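Long-range contacts in putative short-chain dehydrogenase/reductase (Burkholderia xenovorans, PDB 5JY1), which binds NAD and probably acts as an oxidoreductase of the short-chain dehydrogenase/reductase family, perhaps on 3-oxoacyl thioesters: residues R28-N36 with V54-G62; D71-E79 with T121-A130. One frame throughout, in Å; residues are numbered along the deposited sequence.

Contact 1. Residues R28-N36 with V54-G62; sequences RGVARSFGN and VEQEIREMG
Arg28 and Arg32, one turn apart on helix 28-36, converge on the carboxylate of Glu57 and form a salt-bridge network at the solvent side of two nearly parallel helices. Arg32 NH1 gives the firmer bond, 2.9 Å to Glu57 OE1, reaching that oxygen from above the carboxylate plane, 61° out of it. Arg28, extended from CG to NE with CG anti to its backbone N (chi1 168°), crosses Glu57 at about a right angle; its NH2 lies 3.1 Å from the same OE1 in a weak bond. Arg32 NE has a second carboxylate in Glu228 of helix 227-239.

Apolar contacts flank the charges. Met61 CE sits over the centre of the Arg32 guanidinium, 3.6 Å above its plane, while Val54 CG2 touches Arg28 CG. Deeper, Ile58 CD1 meets Ala31 CB at 4.1 Å, and its CG2 branch lies 4.2 Å from Gly35 CA, where the bare glycine backbone allows the helices to come close.

Backbone geometry closes the second helix: Gly62, at positive phi, is the C-prime residue of a Schellman motif. Both helices pack against strand 40-45, through Ala31 and Val54 on Ile43, an arrangement characteristic of the Rossmann fold.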
loop_
_atom_site.group_PDB
_atom_site.type_symbol
_atom_site.label_atom_id
_atom_site.label_comp_id
_atom_site.label_asym_id
_atom_site.label_seq_id
_atom_site.Cartn_x
_atom_site.Cartn_y
_atom_site.Cartn_z
ATOM N N ARG A 28 -18.828 -6.480 -20.973
ATOM C CA ARG A 28 -20.039 -7.237 -21.270
ATOM C C ARG A 28 -20.540 -7.978 -20.038
ATOM O O ARG A 28 -21.749 -8.018 -19.772
ATOM C CB ARG A 28 -19.770 -8.224 -22.405
ATOM C CG ARG A 28 -20.876 -9.256 -22.599
ATOM C CD ARG A 28 -20.562 -10.172 -23.766
ATOM N NE ARG A 28 -21.602 -11.179 -23.968
ATOM C CZ ARG A 28 -21.648 -12.343 -23.327
ATOM N NH1 ARG A 28 -20.716 -12.648 -22.432
ATOM N NH2 ARG A 28 -22.630 -13.200 -23.572
ATOM N N GLY A 29 -19.626 -8.586 -19.283
ATOM C CA GLY A 29 -20.034 -9.293 -18.082
ATOM C C GLY A 29 -20.626 -8.360 -17.048
ATOM O O GLY A 29 -21.628 -8.686 -16.404
ATOM N N VAL A 30 -20.023 -7.179 -16.883
ATOM C CA VAL A 30 -20.566 -6.183 -15.963
ATOM C C VAL A 30 -21.937 -5.706 -16.435
ATOM O O VAL A 30 -22.884 -5.601 -15.646
ATOM C CB VAL A 30 -19.577 -5.011 -15.801
ATOM C CG1 VAL A 30 -20.214 -3.884 -15.000
ATOM C CG2 VAL A 30 -18.290 -5.488 -15.128
ATOM N N ALA A 31 -22.065 -5.401 -17.732
ATOM C CA ALA A 31 -23.342 -4.918 -18.248
ATOM C C ALA A 31 -24.455 -5.936 -18.025
ATOM O O ALA A 31 -25.562 -5.572 -17.618
ATOM C CB ALA A 31 -23.218 -4.580 -19.737
ATOM N N ARG A 32 -24.184 -7.215 -18.300
ATOM C CA ARG A 32 -25.196 -8.247 -18.087
ATOM C C ARG A 32 -25.531 -8.401 -16.606
ATOM O O ARG A 32 -26.702 -8.598 -16.250
ATOM C CB ARG A 32 -24.721 -9.572 -18.687
ATOM C CG ARG A 32 -24.807 -9.624 -20.212
ATOM C CD ARG A 32 -23.991 -10.769 -20.784
ATOM N NE ARG A 32 -24.397 -12.052 -20.218
ATOM C CZ ARG A 32 -25.201 -12.922 -20.820
ATOM N NH1 ARG A 32 -25.683 -12.666 -22.029
ATOM N NH2 ARG A 32 -25.515 -14.058 -20.213
ATOM N N SER A 33 -24.519 -8.320 -15.731
ATOM C CA SER A 33 -24.778 -8.383 -14.293
ATOM C C SER A 33 -25.651 -7.223 -13.844
ATOM O O SER A 33 -26.582 -7.410 -13.053
ATOM C CB SER A 33 -23.462 -8.379 -13.510
ATOM O OG SER A 33 -22.627 -9.441 -13.916
ATOM N N PHE A 34 -25.364 -6.014 -14.335
ATOM C CA PHE A 34 -26.189 -4.850 -14.015
ATOM C C PHE A 34 -27.621 -5.035 -14.503
ATOM O O PHE A 34 -28.577 -4.659 -13.814
ATOM C CB PHE A 34 -25.596 -3.589 -14.654
ATOM C CG PHE A 34 -24.389 -3.030 -13.949
ATOM C CD1 PHE A 34 -23.786 -3.697 -12.894
ATOM C CD2 PHE A 34 -23.863 -1.808 -14.351
ATOM C CE1 PHE A 34 -22.671 -3.154 -12.253
ATOM C CE2 PHE A 34 -22.760 -1.258 -13.709
ATOM C CZ PHE A 34 -22.163 -1.937 -12.666
ATOM N N GLY A 35 -27.788 -5.568 -15.714
ATOM C CA GLY A 35 -29.131 -5.769 -16.232
ATOM C C GLY A 35 -29.953 -6.692 -15.356
ATOM O O GLY A 35 -31.143 -6.456 -15.134
ATOM N N ASN A 36 -29.322 -7.747 -14.828
ATOM C CA ASN A 36 -30.033 -8.696 -13.978
ATOM C C ASN A 36 -30.339 -8.125 -12.598
ATOM O O ASN A 36 -31.197 -8.668 -11.895
ATOM C CB ASN A 36 -29.229 -9.992 -13.847
ATOM C CG ASN A 36 -29.234 -10.813 -15.126
ATOM O OD1 ASN A 36 -30.229 -10.846 -15.856
ATOM N ND2 ASN A 36 -28.116 -11.475 -15.410
ATOM N N VAL A 54 -24.995 -7.220 -27.120
ATOM C CA VAL A 54 -25.140 -7.197 -25.667
ATOM C C VAL A 54 -26.433 -6.499 -25.260
ATOM O O VAL A 54 -27.113 -6.935 -24.322
ATOM C CB VAL A 54 -23.910 -6.541 -25.015
ATOM C CG1 VAL A 54 -24.092 -6.439 -23.509
ATOM C CG2 VAL A 54 -22.663 -7.336 -25.342
ATOM N N GLU A 55 -26.786 -5.401 -25.940
ATOM C CA GLU A 55 -28.088 -4.775 -25.714
ATOM C C GLU A 55 -29.211 -5.801 -25.833
ATOM O O GLU A 55 -30.081 -5.901 -24.960
ATOM C CB GLU A 55 -28.299 -3.630 -26.712
ATOM C CG GLU A 55 -29.728 -3.090 -26.765
ATOM C CD GLU A 55 -30.042 -2.363 -28.073
ATOM O OE1 GLU A 55 -29.911 -1.120 -28.128
ATOM O OE2 GLU A 55 -30.416 -3.038 -29.054
ATOM N N GLN A 56 -29.188 -6.595 -26.903
ATOM C CA GLN A 56 -30.239 -7.582 -27.116
ATOM C C GLN A 56 -30.174 -8.709 -26.092
ATOM O O GLN A 56 -31.220 -9.231 -25.686
ATOM C CB GLN A 56 -30.150 -8.136 -28.537
ATOM C CG GLN A 56 -30.426 -7.092 -29.618
ATOM C CD GLN A 56 -31.871 -6.618 -29.606
ATOM O OE1 GLN A 56 -32.800 -7.420 -29.717
ATOM N NE2 GLN A 56 -32.068 -5.314 -29.455
ATOM N N GLU A 57 -28.968 -9.102 -25.667
ATOM C CA GLU A 57 -28.847 -10.122 -24.626
ATOM C C GLU A 57 -29.531 -9.673 -23.342
ATOM O O GLU A 57 -30.277 -10.438 -22.719
ATOM C CB GLU A 57 -27.372 -10.440 -24.358
ATOM C CG GLU A 57 -26.731 -11.341 -25.402
ATOM C CD GLU A 57 -25.223 -11.466 -25.236
ATOM O OE1 GLU A 57 -24.683 -11.018 -24.202
ATOM O OE2 GLU A 57 -24.572 -12.011 -26.154
ATOM N N ILE A 58 -29.283 -8.430 -22.929
ATOM C CA ILE A 58 -29.877 -7.919 -21.697
ATOM C C ILE A 58 -31.393 -7.869 -21.818
ATOM O O ILE A 58 -32.116 -8.223 -20.879
ATOM C CB ILE A 58 -29.282 -6.543 -21.350
ATOM C CG1 ILE A 58 -27.818 -6.695 -20.913
ATOM C CG2 ILE A 58 -30.122 -5.851 -20.286
ATOM C CD1 ILE A 58 -27.034 -5.395 -20.884
ATOM N N ARG A 59 -31.898 -7.443 -22.981
ATOM C CA ARG A 59 -33.343 -7.392 -23.185
ATOM C C ARG A 59 -33.955 -8.786 -23.159
ATOM O O ARG A 59 -34.995 -9.001 -22.526
ATOM C CB ARG A 59 -33.667 -6.694 -24.506
ATOM C CG ARG A 59 -33.283 -5.226 -24.531
ATOM C CD ARG A 59 -33.742 -4.544 -25.812
ATOM N NE ARG A 59 -33.427 -3.120 -25.775
ATOM C CZ ARG A 59 -33.539 -2.294 -26.811
ATOM N NH1 ARG A 59 -33.960 -2.744 -27.984
ATOM N NH2 ARG A 59 -33.221 -1.014 -26.670
ATOM N N GLU A 60 -33.317 -9.749 -23.831
ATOM C CA GLU A 60 -33.840 -11.110 -23.876
ATOM C C GLU A 60 -33.883 -11.752 -22.497
ATOM O O GLU A 60 -34.679 -12.671 -22.275
ATOM C CB GLU A 60 -33.001 -11.965 -24.828
ATOM N N MET A 61 -33.057 -11.287 -21.568
ATOM C CA MET A 61 -33.067 -11.769 -20.196
ATOM C C MET A 61 -34.023 -10.984 -19.310
ATOM O O MET A 61 -34.017 -11.178 -18.092
ATOM C CB MET A 61 -31.653 -11.721 -19.610
ATOM C CG MET A 61 -30.720 -12.775 -20.183
ATOM S SD MET A 61 -29.123 -12.819 -19.349
ATOM C CE MET A 61 -28.351 -11.331 -19.971
ATOM N N GLY A 62 -34.834 -10.102 -19.889
ATOM C CA GLY A 62 -35.817 -9.353 -19.138
ATOM C C GLY A 62 -35.366 -8.012 -18.603
ATOM O O GLY A 62 -36.123 -7.382 -17.858
HETATM O O HOH W 1 -31.178 -8.301 -17.867
HETATM O O HOH W 2 -33.041 -9.094 -16.013
#

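Contact 2. Residues D71-E79 with T121-A130; sequences DVTSKASIE and TTSLWATWWA. With NAD (nicotinamide-adenine-dinucleotide), chain E.
The adenine end of the NAD pocket, in the Rossmann fold of this short-chain dehydrogenase/reductase, is built where Val72 and Thr73 pack on helix 121-130. Val72 faces two ways. Its backbone N gives a nearly straight bond to NAD N1A (3.1 Å, 172°), while its CB rests on Ala126 CB. Asp71 OD1 takes a weak bond from NAD N6A and also accepts from Thr73 N and Thr73 OG1, both arriving over the same face of the carboxylate. The bond from Thr73 N makes an Asx turn, and these two donors hold the carboxylate in place beside the adenine amine. Thr73 CG2 lies 3.7 Å from Thr122 CG2, the two side chains side by side and pointing the same way; Thr73 CB meets Thr121 CG2.

Farther along, the segments become two helices whose axes cross at -43°. Ile78 uses both branches: CG2 packs 3.5 Å from Ala130 CA, and CD1 reaches Trp129 CB at 3.8 Å. The Trp129 indole lies between its own helix and Lys75. Trp125 O lies over one face, and Val72 O approaches the edge in the ring plane. Asp113 of the second subunit receives a hydrogen bond from Trp129 NE1 and a salt bridge from Lys75 NZ, so the pair also joins the subunit interface. On the opposite face from Trp125 O, Lys75 CB makes a CH-pi contact 3.6 Å from the centroid of the five-membered ring, only 8° off its normal.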
loop_
_atom_site.group_PDB
_atom_site.type_symbol
_atom_site.label_atom_id
_atom_site.label_comp_id
_atom_site.label_asym_id
_atom_site.label_seq_id
_atom_site.Cartn_x
_atom_site.Cartn_y
_atom_site.Cartn_z
ATOM N N ASP A 71 -17.193 6.394 -28.974
ATOM C CA ASP A 71 -15.744 6.321 -29.149
ATOM C C ASP A 71 -15.134 7.103 -27.991
ATOM O O ASP A 71 -15.166 8.338 -27.997
ATOM C CB ASP A 71 -15.334 6.905 -30.504
ATOM C CG ASP A 71 -13.830 6.819 -30.769
ATOM O OD1 ASP A 71 -13.048 6.583 -29.828
ATOM O OD2 ASP A 71 -13.424 7.011 -31.939
ATOM N N VAL A 72 -14.570 6.390 -27.008
ATOM C CA VAL A 72 -14.094 7.036 -25.785
ATOM C C VAL A 72 -12.802 7.816 -26.016
ATOM O O VAL A 72 -12.299 8.455 -25.090
ATOM C CB VAL A 72 -13.903 6.027 -24.636
ATOM C CG1 VAL A 72 -15.230 5.322 -24.312
ATOM C CG2 VAL A 72 -12.802 5.023 -24.961
ATOM N N THR A 73 -12.256 7.779 -27.236
ATOM C CA THR A 73 -11.167 8.697 -27.564
ATOM C C THR A 73 -11.676 10.086 -27.930
ATOM O O THR A 73 -10.859 10.989 -28.154
ATOM C CB THR A 73 -10.303 8.141 -28.704
ATOM O OG1 THR A 73 -11.058 8.106 -29.919
ATOM C CG2 THR A 73 -9.803 6.736 -28.375
ATOM N N SER A 74 -12.996 10.289 -27.966
ATOM C CA SER A 74 -13.591 11.570 -28.330
ATOM C C SER A 74 -14.435 12.082 -27.177
ATOM O O SER A 74 -15.434 11.456 -26.805
ATOM C CB SER A 74 -14.446 11.448 -29.589
ATOM O OG SER A 74 -15.208 12.634 -29.768
ATOM N N LYS A 75 -14.039 13.229 -26.626
ATOM C CA LYS A 75 -14.805 13.866 -25.562
ATOM C C LYS A 75 -16.261 14.079 -25.972
ATOM O O LYS A 75 -17.184 13.814 -25.193
ATOM C CB LYS A 75 -14.142 15.196 -25.212
ATOM C CG LYS A 75 -14.840 15.992 -24.145
ATOM C CD LYS A 75 -14.149 17.335 -23.993
ATOM C CE LYS A 75 -14.585 18.065 -22.743
ATOM N NZ LYS A 75 -13.783 19.317 -22.599
ATOM N N ALA A 76 -16.486 14.561 -27.197
ATOM C CA ALA A 76 -17.853 14.819 -27.646
ATOM C C ALA A 76 -18.683 13.542 -27.666
ATOM O O ALA A 76 -19.862 13.561 -27.303
ATOM C CB ALA A 76 -17.845 15.471 -29.029
ATOM N N SER A 77 -18.085 12.423 -28.085
ATOM C CA SER A 77 -18.831 11.167 -28.173
ATOM C C SER A 77 -19.234 10.668 -26.794
ATOM O O SER A 77 -20.360 10.193 -26.598
ATOM C CB SER A 77 -17.988 10.110 -28.889
ATOM O OG SER A 77 -18.702 8.885 -29.024
ATOM N N ILE A 78 -18.320 10.770 -25.829
ATOM C CA ILE A 78 -18.630 10.408 -24.449
ATOM C C ILE A 78 -19.750 11.288 -23.908
ATOM O O ILE A 78 -20.707 10.802 -23.294
ATOM C CB ILE A 78 -17.363 10.518 -23.583
ATOM C CG1 ILE A 78 -16.348 9.451 -23.984
ATOM C CG2 ILE A 78 -17.731 10.411 -22.126
ATOM C CD1 ILE A 78 -14.974 9.644 -23.339
ATOM N N GLU A 79 -19.641 12.604 -24.127
ATOM C CA GLU A 79 -20.656 13.522 -23.623
ATOM C C GLU A 79 -22.008 13.240 -24.261
ATOM O O GLU A 79 -23.046 13.289 -23.589
ATOM C CB GLU A 79 -20.226 14.972 -23.875
ATOM C CG GLU A 79 -19.075 15.401 -22.980
ATOM C CD GLU A 79 -18.629 16.825 -23.218
ATOM O OE1 GLU A 79 -18.938 17.374 -24.290
ATOM O OE2 GLU A 79 -17.954 17.389 -22.329
ATOM N N THR A 121 -4.827 8.179 -23.942
ATOM C CA THR A 121 -6.126 8.613 -24.455
ATOM C C THR A 121 -7.222 7.601 -24.130
ATOM O O THR A 121 -8.276 7.969 -23.595
ATOM C CB THR A 121 -6.062 8.848 -25.965
ATOM O OG1 THR A 121 -5.074 9.845 -26.266
ATOM C CG2 THR A 121 -7.427 9.305 -26.494
ATOM N N THR A 122 -6.996 6.319 -24.446
ATOM C CA THR A 122 -8.080 5.341 -24.337
ATOM C C THR A 122 -8.362 4.950 -22.894
ATOM O O THR A 122 -9.490 4.562 -22.569
ATOM C CB THR A 122 -7.780 4.082 -25.159
ATOM O OG1 THR A 122 -6.619 3.422 -24.634
ATOM C CG2 THR A 122 -7.551 4.425 -26.617
ATOM N N SER A 123 -7.363 5.025 -22.020
ATOM C CA SER A 123 -7.578 4.742 -20.608
ATOM C C SER A 123 -7.817 6.020 -19.809
ATOM O O SER A 123 -8.917 6.238 -19.287
ATOM C CB SER A 123 -6.388 3.955 -20.037
ATOM O OG SER A 123 -6.317 2.668 -20.633
ATOM N N LEU A 124 -6.824 6.906 -19.761
ATOM C CA LEU A 124 -6.880 7.990 -18.783
ATOM C C LEU A 124 -7.827 9.099 -19.224
ATOM O O LEU A 124 -8.726 9.483 -18.472
ATOM C CB LEU A 124 -5.474 8.541 -18.531
ATOM C CG LEU A 124 -5.351 9.572 -17.415
ATOM C CD1 LEU A 124 -5.927 9.018 -16.117
ATOM C CD2 LEU A 124 -3.883 9.976 -17.233
ATOM N N TRP A 125 -7.630 9.643 -20.430
ATOM C CA TRP A 125 -8.502 10.719 -20.894
ATOM C C TRP A 125 -9.951 10.255 -20.992
ATOM O O TRP A 125 -10.877 10.983 -20.605
ATOM C CB TRP A 125 -8.012 11.238 -22.243
ATOM C CG TRP A 125 -6.849 12.185 -22.115
ATOM C CD1 TRP A 125 -5.525 11.898 -22.303
ATOM C CD2 TRP A 125 -6.916 13.569 -21.761
ATOM N NE1 TRP A 125 -4.759 13.032 -22.088
ATOM C CE2 TRP A 125 -5.595 14.069 -21.762
ATOM C CE3 TRP A 125 -7.972 14.441 -21.459
ATOM C CZ2 TRP A 125 -5.300 15.407 -21.475
ATOM C CZ3 TRP A 125 -7.681 15.758 -21.161
ATOM C CH2 TRP A 125 -6.354 16.233 -21.178
ATOM N N ALA A 126 -10.166 9.047 -21.508
ATOM C CA ALA A 126 -11.526 8.518 -21.586
ATOM C C ALA A 126 -12.204 8.520 -20.223
ATOM O O ALA A 126 -13.383 8.875 -20.108
ATOM C CB ALA A 126 -11.500 7.104 -22.158
ATOM N N THR A 127 -11.481 8.088 -19.181
ATOM C CA THR A 127 -12.034 8.074 -17.831
ATOM C C THR A 127 -12.294 9.489 -17.332
ATOM O O THR A 127 -13.364 9.781 -16.789
ATOM C CB THR A 127 -11.073 7.330 -16.897
ATOM O OG1 THR A 127 -11.000 5.956 -17.290
ATOM C CG2 THR A 127 -11.530 7.409 -15.457
ATOM N N TRP A 128 -11.317 10.380 -17.513
ATOM C CA TRP A 128 -11.461 11.790 -17.150
ATOM C C TRP A 128 -12.696 12.425 -17.787
ATOM O O TRP A 128 -13.500 13.066 -17.100
ATOM C CB TRP A 128 -10.184 12.525 -17.578
ATOM C CG TRP A 128 -10.144 14.049 -17.532
ATOM C CD1 TRP A 128 -10.477 14.908 -18.538
ATOM C CD2 TRP A 128 -9.636 14.864 -16.464
ATOM N NE1 TRP A 128 -10.245 16.209 -18.151
ATOM C CE2 TRP A 128 -9.725 16.206 -16.880
ATOM C CE3 TRP A 128 -9.106 14.585 -15.199
ATOM C CZ2 TRP A 128 -9.321 17.268 -16.070
ATOM C CZ3 TRP A 128 -8.715 15.638 -14.396
ATOM C CH2 TRP A 128 -8.822 16.959 -14.829
ATOM N N TRP A 129 -12.853 12.268 -19.107
ATOM C CA TRP A 129 -13.981 12.888 -19.798
ATOM C C TRP A 129 -15.305 12.303 -19.324
ATOM O O TRP A 129 -16.281 13.034 -19.118
ATOM C CB TRP A 129 -13.843 12.693 -21.307
ATOM C CG TRP A 129 -12.794 13.534 -21.952
ATOM C CD1 TRP A 129 -12.451 14.813 -21.625
ATOM C CD2 TRP A 129 -11.944 13.150 -23.039
ATOM N NE1 TRP A 129 -11.437 15.256 -22.455
ATOM C CE2 TRP A 129 -11.109 14.251 -23.328
ATOM C CE3 TRP A 129 -11.804 11.979 -23.791
ATOM C CZ2 TRP A 129 -10.154 14.218 -24.340
ATOM C CZ3 TRP A 129 -10.851 11.950 -24.803
ATOM C CH2 TRP A 129 -10.040 13.063 -25.065
ATOM N N ALA A 130 -15.361 10.983 -19.158
ATOM C CA ALA A 130 -16.625 10.369 -18.772
ATOM C C ALA A 130 -16.993 10.724 -17.339
ATOM O O ALA A 130 -18.165 10.988 -17.047
ATOM C CB ALA A 130 -16.549 8.856 -18.959
HETATM P PA NAD E . -11.492 -6.456 -23.968
HETATM O O1A NAD E . -10.361 -6.235 -24.925
HETATM O O2A NAD E . -11.988 -7.895 -23.934
HETATM O O5B NAD E . -12.770 -5.434 -24.306
HETATM C C5B NAD E . -12.444 -4.119 -24.591
HETATM C C4B NAD E . -13.761 -3.381 -25.066
HETATM O O4B NAD E . -13.494 -2.129 -25.220
HETATM C C3B NAD E . -14.145 -3.927 -26.486
HETATM O O3B NAD E . -15.506 -4.228 -26.529
HETATM C C2B NAD E . -13.789 -2.777 -27.397
HETATM O O2B NAD E . -14.567 -2.846 -28.689
HETATM C C1B NAD E . -14.105 -1.733 -26.655
HETATM N N9A NAD E . -13.443 -0.530 -27.127
HETATM C C8A NAD E . -12.201 -0.454 -27.610
HETATM N N7A NAD E . -11.968 0.801 -27.937
HETATM C C5A NAD E . -13.068 1.507 -27.658
HETATM C C6A NAD E . -13.347 2.865 -27.822
HETATM N N6A NAD E . -12.622 4.028 -28.314
HETATM N N1A NAD E . -14.526 3.337 -27.466
HETATM C C2A NAD E . -15.470 2.487 -26.940
HETATM N N3A NAD E . -15.213 1.166 -26.785
HETATM C C4A NAD E . -13.982 0.687 -27.152
HETATM O O3 NAD E . -10.979 -5.990 -22.470
HETATM P PN NAD E . -11.088 -6.794 -21.054
HETATM O O1N NAD E . -10.035 -7.891 -21.024
HETATM O O2N NAD E . -12.476 -7.410 -20.800
HETATM O O5D NAD E . -10.699 -5.700 -19.874
HETATM C C5D NAD E . -11.656 -4.704 -19.518
HETATM C C4D NAD E . -11.046 -3.739 -18.448
HETATM O O4D NAD E . -10.463 -4.436 -17.474
HETATM C C3D NAD E . -9.933 -2.914 -19.104
HETATM O O3D NAD E . -9.896 -1.664 -18.603
HETATM C C2D NAD E . -8.651 -3.689 -18.713
HETATM O O2D NAD E . -7.505 -2.749 -18.840
HETATM C C1D NAD E . -8.894 -4.071 -17.477
HETATM N N1N NAD E . -8.147 -5.259 -17.095
HETATM C C2N NAD E . -8.533 -6.492 -17.519
HETATM C C3N NAD E . -7.812 -7.632 -17.155
HETATM C C7N NAD E . -8.228 -9.007 -17.624
HETATM O O7N NAD E . -7.709 -10.008 -17.154
HETATM N N7N NAD E . -9.222 -9.149 -18.615
HETATM C C4N NAD E . -6.702 -7.502 -16.360
HETATM C C5N NAD E . -6.319 -6.280 -15.932
HETATM C C6N NAD E . -7.050 -5.141 -16.298
HETATM O O HOH W 3 -16.107 15.647 -20.260
#

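Overall arrangement
A helix pair and a turn-plus-helix packed on a helix, both in one Rossmann domain, illustrate how the chemistry of a contact varies with its place in the fold. They share no helix and do not touch: their centres are about 23 Å apart, and contact 1 closes along the chain before contact 2 opens. Both are partly buried and cover similar areas, yet contact 1, the more peripheral, combines an apolar floor over strand 40-45 with charges at its outer side and has no other subunit upon it. Contact 2 is apolar and aromatic between its segments; several of its polar groups reach partners beyond them, the NAD adenine and the second subunit. Helix 121-130 also packs on strand 94-97.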